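Local coordinates for RabGDI protein (Plasmodium falciparum 3D7, PDB 3P1W) that probably acts as a Rab GDP-dissociation inhibitor, holding Rab GTPases in their GDP-bound state during membrane transport, at residues N364-Q369 with I379-A384; C329-S334 with G403-K408; I24-G29 with L47-N52; C33-L38 with N444-I449. All coordinates share one frame; numbering follows the deposited sequence.

Contact 1. Residues N364-Q369 with I379-A384; sequences NLVSFQ and IAIVSA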
loop_
_atom_site.group_PDB
_atom_site.type_symbol
_atom_site.label_atom_id
_atom_site.label_comp_id
_atom_site.label_asym_id
_atom_site.label_seq_id
_atom_site.Cartn_x
_atom_site.Cartn_y
_atom_site.Cartn_z
ATOM N N ASN A 364 -8.260 3.793 -5.395
ATOM C CA ASN A 364 -8.652 2.379 -5.406
ATOM C C ASN A 364 -10.155 2.249 -5.406
ATOM O O ASN A 364 -10.839 3.065 -4.820
ATOM C CB ASN A 364 -8.061 1.650 -4.227
ATOM C CG ASN A 364 -6.623 1.284 -4.468
ATOM O OD1 ASN A 364 -6.136 1.360 -5.614
ATOM N ND2 ASN A 364 -5.923 0.893 -3.417
ATOM N N LEU A 365 -10.662 1.228 -6.088
ATOM C CA LEU A 365 -12.086 1.001 -6.180
ATOM C C LEU A 365 -12.314 -0.462 -5.799
ATOM O O LEU A 365 -11.644 -1.349 -6.354
ATOM C CB LEU A 365 -12.574 1.289 -7.614
ATOM C CG LEU A 365 -14.021 1.094 -8.036
ATOM C CD1 LEU A 365 -14.428 -0.372 -8.142
ATOM C CD2 LEU A 365 -15.014 1.870 -7.150
ATOM N N VAL A 366 -13.244 -0.678 -4.855
ATOM C CA VAL A 366 -13.684 -1.994 -4.449
ATOM C C VAL A 366 -15.186 -2.025 -4.229
ATOM O O VAL A 366 -15.843 -0.987 -4.133
ATOM C CB VAL A 366 -12.928 -2.456 -3.198
ATOM C CG1 VAL A 366 -11.463 -2.818 -3.553
ATOM C CG2 VAL A 366 -12.987 -1.367 -2.139
ATOM N N SER A 367 -15.745 -3.230 -4.195
ATOM C CA SER A 367 -17.195 -3.365 -4.227
ATOM C C SER A 367 -17.631 -4.702 -3.649
ATOM O O SER A 367 -16.889 -5.334 -2.893
ATOM C CB SER A 367 -17.677 -3.209 -5.686
ATOM O OG SER A 367 -17.193 -4.267 -6.497
ATOM N N PHE A 368 -18.849 -5.124 -4.000
ATOM C CA PHE A 368 -19.364 -6.425 -3.613
ATOM C C PHE A 368 -18.455 -7.575 -4.063
ATOM O O PHE A 368 -18.397 -8.609 -3.392
ATOM C CB PHE A 368 -20.757 -6.608 -4.187
ATOM C CG PHE A 368 -21.370 -7.947 -3.879
ATOM C CD1 PHE A 368 -21.801 -8.245 -2.587
ATOM C CD2 PHE A 368 -21.514 -8.909 -4.876
ATOM C CE1 PHE A 368 -22.375 -9.482 -2.299
ATOM C CE2 PHE A 368 -22.078 -10.150 -4.591
ATOM C CZ PHE A 368 -22.510 -10.435 -3.308
ATOM N N GLN A 369 -17.738 -7.401 -5.173
ATOM C CA GLN A 369 -16.782 -8.428 -5.633
ATOM C C GLN A 369 -15.849 -8.890 -4.514
ATOM O O GLN A 369 -15.648 -10.096 -4.328
ATOM C CB GLN A 369 -15.965 -7.923 -6.838
ATOM C CG GLN A 369 -14.896 -8.906 -7.338
ATOM C CD GLN A 369 -13.659 -8.236 -7.927
ATOM O OE1 GLN A 369 -13.628 -7.027 -8.154
ATOM N NE2 GLN A 369 -12.611 -9.042 -8.158
ATOM N N ILE A 379 -17.083 1.499 -3.526
ATOM C CA ILE A 379 -16.269 2.394 -2.726
ATOM C C ILE A 379 -15.000 2.782 -3.490
ATOM O O ILE A 379 -14.221 1.907 -3.869
ATOM C CB ILE A 379 -15.877 1.728 -1.389
ATOM C CG1 ILE A 379 -17.080 1.675 -0.465
ATOM C CG2 ILE A 379 -14.828 2.523 -0.690
ATOM C CD1 ILE A 379 -17.420 3.016 0.073
ATOM N N ALA A 380 -14.801 4.084 -3.710
ATOM C CA ALA A 380 -13.570 4.599 -4.306
ATOM C C ALA A 380 -12.844 5.407 -3.237
ATOM O O ALA A 380 -13.445 6.264 -2.605
ATOM C CB ALA A 380 -13.885 5.496 -5.544
ATOM N N ILE A 381 -11.564 5.121 -3.060
ATOM C CA ILE A 381 -10.748 5.763 -2.047
ATOM C C ILE A 381 -9.638 6.540 -2.733
ATOM O O ILE A 381 -8.739 5.965 -3.349
ATOM C CB ILE A 381 -10.166 4.734 -1.077
ATOM C CG1 ILE A 381 -11.286 3.808 -0.552
ATOM C CG2 ILE A 381 -9.418 5.471 0.074
ATOM C CD1 ILE A 381 -11.545 2.511 -1.372
ATOM N N VAL A 382 -9.734 7.861 -2.624
ATOM C CA VAL A 382 -8.751 8.774 -3.203
ATOM C C VAL A 382 -7.726 9.093 -2.138
ATOM O O VAL A 382 -8.107 9.475 -1.050
ATOM C CB VAL A 382 -9.419 10.064 -3.686
ATOM C CG1 VAL A 382 -8.364 11.038 -4.240
ATOM C CG2 VAL A 382 -10.513 9.780 -4.756
ATOM N N SER A 383 -6.429 8.981 -2.449
ATOM C CA SER A 383 -5.388 9.264 -1.493
ATOM C C SER A 383 -4.332 10.161 -2.119
ATOM O O SER A 383 -3.977 9.995 -3.309
ATOM C CB SER A 383 -4.762 7.944 -0.982
ATOM O OG SER A 383 -4.295 7.147 -2.075
ATOM N N ALA A 384 -3.843 11.103 -1.327
ATOM C CA ALA A 384 -2.860 12.052 -1.759
ATOM C C ALA A 384 -1.959 12.485 -0.623
ATOM O O ALA A 384 -2.375 12.502 0.539
ATOM C CB ALA A 384 -3.544 13.301 -2.390
#
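Asn364 to Val366 run antiparallel to Ile379 to Ile381, their short axes 4.7 Å apart at closest approach and 160° apart in direction. Asn364 with Ile381 and Val366 with Ile379 are hydrogen-bonded pairs; Leu365 with Ala380, between them, is a non-hydrogen-bonded pair whose CA atoms are 4.3 Å apart. The bonds are short and fairly straight: Ile381 N reaches Asn364 O at 2.8 Å, and Ile379 N reaches Val366 O at 2.8 Å with 169° at the hydrogen.

On the face of Leu365 and Ala380, Leu365 holds CG anti to its backbone N (chi1 178°), and its CD2 lies 4.1 Å from Ala380 CB. On the other face Val366 CG2 touches Ile379 CB at 4.3 Å and Ile381 CD1 at 4.2 Å, both on the same side of it. The amide of Asn364 leaves the hairpin: its ND2 donates to Ser437 O and Pro93 O. All the touching residues are buried; the four bonds between the strands of this beta hairpin satisfy the inward backbone groups, Leu365 and Ala380 pair outward with Cys346 and Cys331, and Asn364 puts a polar amide on the otherwise aliphatic Val366 face, tying one strand to neighbouring loops.

Contact 2. Residues C329-S334 with G403-K408; sequences CICILS and GTIEEK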
loop_
_atom_site.group_PDB
_atom_site.type_symbol
_atom_site.label_atom_id
_atom_site.label_comp_id
_atom_site.label_asym_id
_atom_site.label_seq_id
_atom_site.Cartn_x
_atom_site.Cartn_y
_atom_site.Cartn_z
ATOM N N CYS A 329 -9.965 10.048 1.053
ATOM C CA CYS A 329 -11.379 10.317 0.927
ATOM C C CYS A 329 -12.037 9.057 0.425
ATOM O O CYS A 329 -11.825 8.655 -0.716
ATOM C CB CYS A 329 -11.641 11.465 -0.063
ATOM S SG CYS A 329 -13.406 11.930 -0.045
ATOM N N ILE A 330 -12.815 8.431 1.303
ATOM C CA ILE A 330 -13.629 7.276 0.975
ATOM C C ILE A 330 -14.973 7.744 0.430
ATOM O O ILE A 330 -15.675 8.522 1.086
ATOM C CB ILE A 330 -13.833 6.388 2.223
ATOM C CG1 ILE A 330 -12.476 5.841 2.708
ATOM C CG2 ILE A 330 -14.865 5.259 1.925
ATOM C CD1 ILE A 330 -12.465 5.261 4.147
ATOM N N CYS A 331 -15.333 7.277 -0.772
ATOM C CA CYS A 331 -16.530 7.729 -1.464
ATOM C C CYS A 331 -17.420 6.536 -1.804
ATOM O O CYS A 331 -16.959 5.571 -2.421
ATOM C CB CYS A 331 -16.174 8.389 -2.786
ATOM S SG CYS A 331 -14.951 9.689 -2.683
ATOM N N ILE A 332 -18.673 6.598 -1.383
ATOM C CA ILE A 332 -19.653 5.608 -1.783
ATOM C C ILE A 332 -20.209 6.052 -3.120
ATOM O O ILE A 332 -20.724 7.176 -3.234
ATOM C CB ILE A 332 -20.786 5.481 -0.760
ATOM C CG1 ILE A 332 -20.258 4.867 0.546
ATOM C CG2 ILE A 332 -21.889 4.580 -1.290
ATOM C CD1 ILE A 332 -21.262 4.851 1.677
ATOM N N LEU A 333 -20.123 5.163 -4.102
ATOM C CA LEU A 333 -20.678 5.393 -5.450
ATOM C C LEU A 333 -21.856 4.467 -5.756
ATOM O O LEU A 333 -21.943 3.363 -5.202
ATOM C CB LEU A 333 -19.596 5.155 -6.514
ATOM C CG LEU A 333 -18.214 5.769 -6.322
ATOM C CD1 LEU A 333 -17.267 5.443 -7.487
ATOM C CD2 LEU A 333 -18.336 7.247 -6.130
ATOM N N SER A 334 -22.751 4.935 -6.640
ATOM C CA SER A 334 -23.901 4.176 -7.133
ATOM C C SER A 334 -23.531 3.219 -8.274
ATOM O O SER A 334 -24.303 2.318 -8.609
ATOM C CB SER A 334 -24.966 5.143 -7.702
ATOM O OG SER A 334 -25.135 6.314 -6.903
ATOM N N GLY A 403 -17.783 9.975 -11.076
ATOM C CA GLY A 403 -19.204 10.045 -11.335
ATOM C C GLY A 403 -19.913 10.544 -10.098
ATOM O O GLY A 403 -19.333 11.267 -9.276
ATOM N N THR A 404 -21.173 10.154 -9.957
ATOM C CA THR A 404 -21.981 10.628 -8.850
ATOM C C THR A 404 -21.522 10.011 -7.544
ATOM O O THR A 404 -21.485 8.787 -7.404
ATOM C CB THR A 404 -23.453 10.290 -9.079
ATOM O OG1 THR A 404 -23.882 10.968 -10.264
ATOM C CG2 THR A 404 -24.288 10.758 -7.890
ATOM N N ILE A 405 -21.145 10.861 -6.597
ATOM C CA ILE A 405 -20.703 10.402 -5.293
ATOM C C ILE A 405 -21.840 10.539 -4.296
ATOM O O ILE A 405 -22.366 11.633 -4.097
ATOM C CB ILE A 405 -19.469 11.207 -4.783
ATOM C CG1 ILE A 405 -18.292 11.039 -5.758
ATOM C CG2 ILE A 405 -19.106 10.797 -3.331
ATOM C CD1 ILE A 405 -17.188 12.121 -5.631
ATOM N N GLU A 406 -22.205 9.439 -3.640
ATOM C CA GLU A 406 -23.325 9.499 -2.662
ATOM C C GLU A 406 -22.903 10.098 -1.339
ATOM O O GLU A 406 -23.637 10.902 -0.743
ATOM C CB GLU A 406 -23.928 8.119 -2.416
ATOM C CG GLU A 406 -24.484 7.484 -3.666
ATOM C CD GLU A 406 -25.229 6.186 -3.424
ATOM O OE1 GLU A 406 -25.333 5.714 -2.271
ATOM O OE2 GLU A 406 -25.707 5.623 -4.421
ATOM N N GLU A 407 -21.750 9.657 -0.848
ATOM C CA GLU A 407 -21.209 10.105 0.435
ATOM C C GLU A 407 -19.685 10.124 0.395
ATOM O O GLU A 407 -19.062 9.311 -0.302
ATOM C CB GLU A 407 -21.620 9.166 1.566
ATOM C CG GLU A 407 -23.128 9.004 1.805
ATOM C CD GLU A 407 -23.819 10.264 2.276
ATOM O OE1 GLU A 407 -23.143 11.194 2.787
ATOM O OE2 GLU A 407 -25.071 10.304 2.182
ATOM N N LYS A 408 -19.104 11.041 1.165
ATOM C CA LYS A 408 -17.656 11.185 1.320
ATOM C C LYS A 408 -17.283 11.068 2.801
ATOM O O LYS A 408 -17.937 11.648 3.676
ATOM C CB LYS A 408 -17.179 12.548 0.844
ATOM C CG LYS A 408 -17.173 12.731 -0.651
ATOM C CD LYS A 408 -16.898 14.195 -1.001
ATOM C CE LYS A 408 -17.228 14.483 -2.481
ATOM N NZ LYS A 408 -17.009 15.942 -2.805
HETATM O O HOH W 1 -21.987 6.777 -9.068
#
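Glu406 reaches along strand 329-333 to Ser334, and its side chain can be followed atom by atom. CB sits 3.4 Å from Ile332 O, the same carbonyl that takes the Glu406 N-H at 2.7 Å. CG moves on to the hydroxyl of Ser334, 3.5 Å from OG. With CG anti to the carbonyl carbon (chi1 -60°) and the chain extended beyond it, the carboxylate arrives beside that serine. OE2 accepts from Ser334 OG at 2.6 Å through its anti lone pair, and forms a salt bridge with Lys377 as well. OE1 rests 3.8 Å from Ile332 CG2 and is hydrogen-bonded to Tyr81 OH. Both carboxylate oxygens are therefore engaged, and the lysine probably favours the charged form.

Beyond the glutamate, Ile332 N donates to Glu407 O at 2.9 Å. On the face of Cys331 and Leu333, Ile405 is the partner: its CG2 lies 3.8 Å from Cys331 CB, while its CG1 meets Leu333 CD2. Lys408 lays its CB and CG against Cys329 SG before its tip leads away. A water accepts a weak bond from Ser334 N and donates to Thr404 O, bridging the segments where the strand has ended. Leu399 of helix 396-400 packs on Cys331, Ile405 and Lys408 from that same face.

Glu406 and Glu407 both stand opposite Ile332, which makes this a classic beta bulge in an antiparallel strand pair, placed at the corner the chain turns at Glu406, within strand 405-418.

Contact 3. Residues I24-G29 with L47-N52; sequences IILGTG and LVLDRN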
loop_
_atom_site.group_PDB
_atom_site.type_symbol
_atom_site.label_atom_id
_atom_site.label_comp_id
_atom_site.label_asym_id
_atom_site.label_seq_id
_atom_site.Cartn_x
_atom_site.Cartn_y
_atom_site.Cartn_z
ATOM N N ILE A 24 7.778 -7.002 22.678
ATOM C CA ILE A 24 6.393 -6.573 22.890
ATOM C C ILE A 24 6.026 -5.624 21.725
ATOM O O ILE A 24 6.793 -4.730 21.347
ATOM C CB ILE A 24 6.173 -5.897 24.249
ATOM C CG1 ILE A 24 6.453 -6.879 25.392
ATOM C CG2 ILE A 24 4.735 -5.344 24.375
ATOM C CD1 ILE A 24 6.373 -6.244 26.768
ATOM N N ILE A 25 4.856 -5.859 21.160
ATOM C CA ILE A 25 4.405 -5.131 19.983
ATOM C C ILE A 25 3.188 -4.336 20.387
ATOM O O ILE A 25 2.279 -4.894 20.986
ATOM C CB ILE A 25 4.098 -6.088 18.782
ATOM C CG1 ILE A 25 5.354 -6.831 18.301
ATOM C CG2 ILE A 25 3.595 -5.276 17.576
ATOM C CD1 ILE A 25 5.571 -8.200 18.922
ATOM N N LEU A 26 3.165 -3.030 20.079
ATOM C CA LEU A 26 2.083 -2.166 20.486
ATOM C C LEU A 26 1.390 -1.662 19.219
ATOM O O LEU A 26 2.041 -1.050 18.378
ATOM C CB LEU A 26 2.611 -0.996 21.306
ATOM C CG LEU A 26 3.488 -1.364 22.509
ATOM C CD1 LEU A 26 3.949 -0.094 23.188
ATOM C CD2 LEU A 26 2.748 -2.264 23.474
ATOM N N GLY A 27 0.091 -1.937 19.109
ATOM C CA GLY A 27 -0.716 -1.603 17.928
ATOM C C GLY A 27 -0.919 -2.864 17.112
ATOM O O GLY A 27 -0.021 -3.715 17.069
ATOM N N THR A 28 -2.095 -3.006 16.495
ATOM C CA THR A 28 -2.361 -4.102 15.567
ATOM C C THR A 28 -2.597 -3.604 14.117
ATOM O O THR A 28 -3.276 -4.270 13.337
ATOM C CB THR A 28 -3.486 -5.040 16.058
ATOM O OG1 THR A 28 -4.692 -4.308 16.305
ATOM C CG2 THR A 28 -3.044 -5.765 17.397
ATOM N N GLY A 29 -1.933 -2.505 13.754
ATOM C CA GLY A 29 -1.847 -2.091 12.351
ATOM C C GLY A 29 -1.221 -3.242 11.594
ATOM O O GLY A 29 -0.598 -4.152 12.190
ATOM N N LEU A 47 4.387 -10.611 22.857
ATOM C CA LEU A 47 3.098 -10.171 23.381
ATOM C C LEU A 47 2.663 -9.020 22.472
ATOM O O LEU A 47 3.472 -8.137 22.190
ATOM C CB LEU A 47 3.248 -9.653 24.798
ATOM C CG LEU A 47 1.998 -9.083 25.487
ATOM C CD1 LEU A 47 0.868 -10.110 25.574
ATOM C CD2 LEU A 47 2.340 -8.557 26.892
ATOM N N VAL A 48 1.401 -9.027 22.046
ATOM C CA VAL A 48 0.857 -7.960 21.179
ATOM C C VAL A 48 -0.287 -7.277 21.912
ATOM O O VAL A 48 -1.240 -7.965 22.327
ATOM C CB VAL A 48 0.370 -8.546 19.834
ATOM C CG1 VAL A 48 -0.168 -7.429 18.908
ATOM C CG2 VAL A 48 1.514 -9.319 19.169
ATOM N N LEU A 49 -0.178 -5.957 22.105
ATOM C CA LEU A 49 -1.132 -5.167 22.885
ATOM C C LEU A 49 -1.674 -4.023 22.063
ATOM O O LEU A 49 -0.913 -3.391 21.327
ATOM C CB LEU A 49 -0.440 -4.553 24.113
ATOM C CG LEU A 49 0.279 -5.562 25.003
ATOM C CD1 LEU A 49 0.921 -4.843 26.180
ATOM C CD2 LEU A 49 -0.704 -6.616 25.472
ATOM N N ASP A 50 -2.963 -3.720 22.236
ATOM C CA ASP A 50 -3.596 -2.603 21.553
ATOM C C ASP A 50 -4.574 -1.923 22.495
ATOM O O ASP A 50 -5.406 -2.582 23.144
ATOM C CB ASP A 50 -4.320 -3.117 20.292
ATOM C CG ASP A 50 -4.692 -1.996 19.297
ATOM O OD1 ASP A 50 -5.021 -0.869 19.706
ATOM O OD2 ASP A 50 -4.616 -2.273 18.091
ATOM N N ARG A 51 -4.484 -0.601 22.570
ATOM C CA ARG A 51 -5.383 0.177 23.413
ATOM C C ARG A 51 -6.849 0.135 22.953
ATOM O O ARG A 51 -7.750 0.346 23.746
ATOM C CB ARG A 51 -4.904 1.626 23.495
ATOM C CG ARG A 51 -5.083 2.427 22.214
ATOM C CD ARG A 51 -4.737 3.909 22.383
ATOM N NE ARG A 51 -3.299 4.149 22.418
ATOM C CZ ARG A 51 -2.510 4.295 21.348
ATOM N NH1 ARG A 51 -2.982 4.198 20.116
ATOM N NH2 ARG A 51 -1.221 4.534 21.519
ATOM N N ASN A 52 -7.064 -0.104 21.657
ATOM C CA ASN A 52 -8.379 -0.051 21.051
ATOM C C ASN A 52 -9.186 -1.312 21.317
ATOM O O ASN A 52 -8.605 -2.367 21.593
ATOM C CB ASN A 52 -8.236 0.118 19.520
ATOM C CG ASN A 52 -7.601 1.438 19.119
ATOM O OD1 ASN A 52 -7.780 2.457 19.786
ATOM N ND2 ASN A 52 -6.860 1.425 18.005
#
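Thr28 and Asp50 meet through their first torsions: chi1 of 56° sets Thr28 OG1 between its own backbone N and carbonyl carbon, and chi1 of -164° swings the Asp50 carboxylate anti to its N and over to the threonine. OG1 then donates to Asp50 OD2 at 2.7 Å, using the anti lone pair of that oxygen, while Thr28 N adds a weak bond to the same atom. The meeting joins the loops at the C-terminal ends of the two parallel strands of a beta-alpha-beta unit, in which strand 20-26, helix 30-41 and strand 46-49 open a Rossmann-like domain.

Behind it the two strands are parallel, 17° apart in direction. Ile25 bonds both ways, its N to Leu47 O and its O to Leu49 N, and Gly27 N carries the pairing one step past the strand by donating to Leu49 O at 2.8 Å. Gly27 has a positive phi, a backbone shape that suits glycine. Its own carbonyl oxygen is buried without a polar partner.

Leu26 and Leu49 run alongside each other in the same direction, with Leu26 CD2 at 4.0 Å from Leu49 CB; Ile24 CG2 joins this face 4.2 Å from Leu49 CD1. On the other face, under helix 30-41, Thr28 CG2 touches Val48 CG1 at 3.7 Å. Gly56 N also bonds to Thr28 OG1, so the hydroxyl is held by two bonds. The other Asp50 oxygen makes an Asx turn: OD1 takes Asn52 N at 2.9 Å from above the carboxylate plane.

Contact 4. Residues C33-L38 with N444-I449; sequences CILSGL and NDLLQI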
loop_
_atom_site.group_PDB
_atom_site.type_symbol
_atom_site.label_atom_id
_atom_site.label_comp_id
_atom_site.label_asym_id
_atom_site.label_seq_id
_atom_site.Cartn_x
_atom_site.Cartn_y
_atom_site.Cartn_z
ATOM N N CYS A 33 1.169 -6.483 12.857
ATOM C CA CYS A 33 0.667 -7.850 12.740
ATOM C C CYS A 33 1.607 -8.741 11.914
ATOM O O CYS A 33 1.940 -9.881 12.317
ATOM C CB CYS A 33 -0.702 -7.843 12.124
ATOM S SG CYS A 33 -1.947 -7.151 13.192
ATOM N N ILE A 34 2.062 -8.217 10.778
ATOM C CA ILE A 34 2.991 -8.951 9.896
ATOM C C ILE A 34 4.319 -9.254 10.601
ATOM O O ILE A 34 4.825 -10.409 10.566
ATOM C CB ILE A 34 3.229 -8.167 8.553
ATOM C CG1 ILE A 34 1.918 -8.070 7.770
ATOM C CG2 ILE A 34 4.319 -8.834 7.742
ATOM C CD1 ILE A 34 1.871 -6.973 6.655
ATOM N N LEU A 35 4.872 -8.249 11.273
ATOM C CA LEU A 35 6.102 -8.415 12.032
ATOM C C LEU A 35 5.906 -9.412 13.185
ATOM O O LEU A 35 6.772 -10.238 13.444
ATOM C CB LEU A 35 6.611 -7.066 12.561
ATOM C CG LEU A 35 7.332 -6.195 11.528
ATOM C CD1 LEU A 35 7.369 -4.729 11.949
ATOM C CD2 LEU A 35 8.719 -6.726 11.226
ATOM N N SER A 36 4.759 -9.350 13.859
ATOM C CA SER A 36 4.436 -10.311 14.918
ATOM C C SER A 36 4.424 -11.746 14.373
ATOM O O SER A 36 4.945 -12.683 15.016
ATOM C CB SER A 36 3.074 -9.992 15.561
ATOM O OG SER A 36 3.095 -8.743 16.234
ATOM N N GLY A 37 3.816 -11.909 13.196
ATOM C CA GLY A 37 3.772 -13.175 12.472
ATOM C C GLY A 37 5.153 -13.730 12.183
ATOM O O GLY A 37 5.436 -14.896 12.488
ATOM N N LEU A 38 6.018 -12.888 11.624
ATOM C CA LEU A 38 7.414 -13.251 11.371
ATOM C C LEU A 38 8.193 -13.610 12.644
ATOM O O LEU A 38 8.981 -14.578 12.646
ATOM C CB LEU A 38 8.126 -12.109 10.650
ATOM C CG LEU A 38 7.690 -11.879 9.197
ATOM C CD1 LEU A 38 8.257 -10.566 8.703
ATOM C CD2 LEU A 38 8.153 -13.054 8.328
ATOM N N ASN A 444 8.313 -2.505 2.548
ATOM C CA ASN A 444 9.691 -2.015 2.655
ATOM C C ASN A 444 10.041 -1.552 4.070
ATOM O O ASN A 444 11.119 -1.881 4.588
ATOM C CB ASN A 444 9.982 -0.885 1.688
ATOM C CG ASN A 444 10.026 -1.354 0.208
ATOM O OD1 ASN A 444 10.141 -2.537 -0.078
ATOM N ND2 ASN A 444 9.915 -0.407 -0.709
ATOM N N ASP A 445 9.127 -0.806 4.689
ATOM C CA ASP A 445 9.347 -0.325 6.051
ATOM C C ASP A 445 9.442 -1.478 7.033
ATOM O O ASP A 445 10.363 -1.516 7.836
ATOM C CB ASP A 445 8.226 0.624 6.479
ATOM C CG ASP A 445 8.426 1.178 7.895
ATOM O OD1 ASP A 445 9.527 1.690 8.197
ATOM O OD2 ASP A 445 7.456 1.090 8.687
ATOM N N LEU A 446 8.501 -2.420 6.984
ATOM C CA LEU A 446 8.552 -3.549 7.922
ATOM C C LEU A 446 9.774 -4.421 7.672
ATOM O O LEU A 446 10.379 -4.906 8.627
ATOM C CB LEU A 446 7.232 -4.346 7.964
ATOM C CG LEU A 446 6.828 -5.272 6.814
ATOM C CD1 LEU A 446 7.499 -6.641 7.038
ATOM C CD2 LEU A 446 5.299 -5.431 6.774
ATOM N N LEU A 447 10.184 -4.566 6.412
ATOM C CA LEU A 447 11.432 -5.288 6.117
ATOM C C LEU A 447 12.678 -4.601 6.684
ATOM O O LEU A 447 13.591 -5.271 7.158
ATOM C CB LEU A 447 11.596 -5.523 4.622
ATOM C CG LEU A 447 10.644 -6.595 4.086
ATOM C CD1 LEU A 447 10.772 -6.669 2.575
ATOM C CD2 LEU A 447 10.916 -7.971 4.729
ATOM N N GLN A 448 12.715 -3.269 6.619
ATOM C CA GLN A 448 13.810 -2.488 7.202
ATOM C C GLN A 448 13.823 -2.692 8.726
ATOM O O GLN A 448 14.879 -2.929 9.321
ATOM C CB GLN A 448 13.672 -0.998 6.844
ATOM C CG GLN A 448 14.913 -0.124 7.105
ATOM C CD GLN A 448 14.668 1.374 6.865
ATOM O OE1 GLN A 448 14.022 2.055 7.666
ATOM N NE2 GLN A 448 15.191 1.885 5.763
ATOM N N ILE A 449 12.660 -2.622 9.364
ATOM C CA ILE A 449 12.585 -2.896 10.803
ATOM C C ILE A 449 13.126 -4.307 11.107
ATOM O O ILE A 449 14.011 -4.453 11.967
ATOM C CB ILE A 449 11.162 -2.722 11.344
ATOM C CG1 ILE A 449 10.790 -1.229 11.313
ATOM C CG2 ILE A 449 11.054 -3.334 12.753
ATOM C CD1 ILE A 449 9.318 -0.943 11.615
#
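Leu446 faces helix 30-41 with its whole side chain, and the tight part of this contact gathers around it. Its CG stands between the backbone N and the carbonyl carbon (chi1 74°), and the two methyls spread over Ile34: CD2 comes within 3.7 Å of Ile34 CG2 and 3.8 Å of Ile34 CD1, the two side chains lying nearly perpendicular. Leu35 runs alongside Leu446 but points the other way, its CD1 4.0 Å from Leu446 CB and its CD2 3.6 Å from Leu446 O. The same CD1 also touches Ile449 CG2, one turn further along.

The fit slackens toward Leu38, whose CD1 stands 4.3 Å from Leu446 CD1. On the far side of the second helix Asn444 and Gln448 are exposed to solvent. Partly exposed Asp445 forms a salt bridge with Lys31, earlier on helix 30-41, so a polar link joins the two helices beside the apolar contact. Ile105 of helix 101-108 extends the apolar cluster onto both Ile34 and Leu446.

With the short axes 10.5 Å apart and crossing at -41°, this is side-chain-mediated helix packing: the first helix of the Rossmann-like beta-alpha-beta unit is covered by helix 440-454 near the end of the chain.

Contacts 1 and 2 are parts of one sheet: strands 378-385 and 320-333 are neighbours in it, linked by probable hydrogen bonds from Cys331 N to Ala380 O at 2.8 Å and from Cys329 N to Val382 O at 2.9 Å. Their centres are 9 Å apart. Contact 3 is the strand pair of a beta-alpha-beta unit, and contact 4 packs that unit's helix on helix 440-454, with centres 14 Å apart; Ser36 OG of contact 4 packs 3.4 Å from Val48 CG2 of contact 3. The two groups do not touch: the centres of contacts 2 and 3 are 33 Å apart, their nearest atoms about 15 Å. Contact 4 ties the first helix to the last, spanning the sequence of contacts 1 and 2.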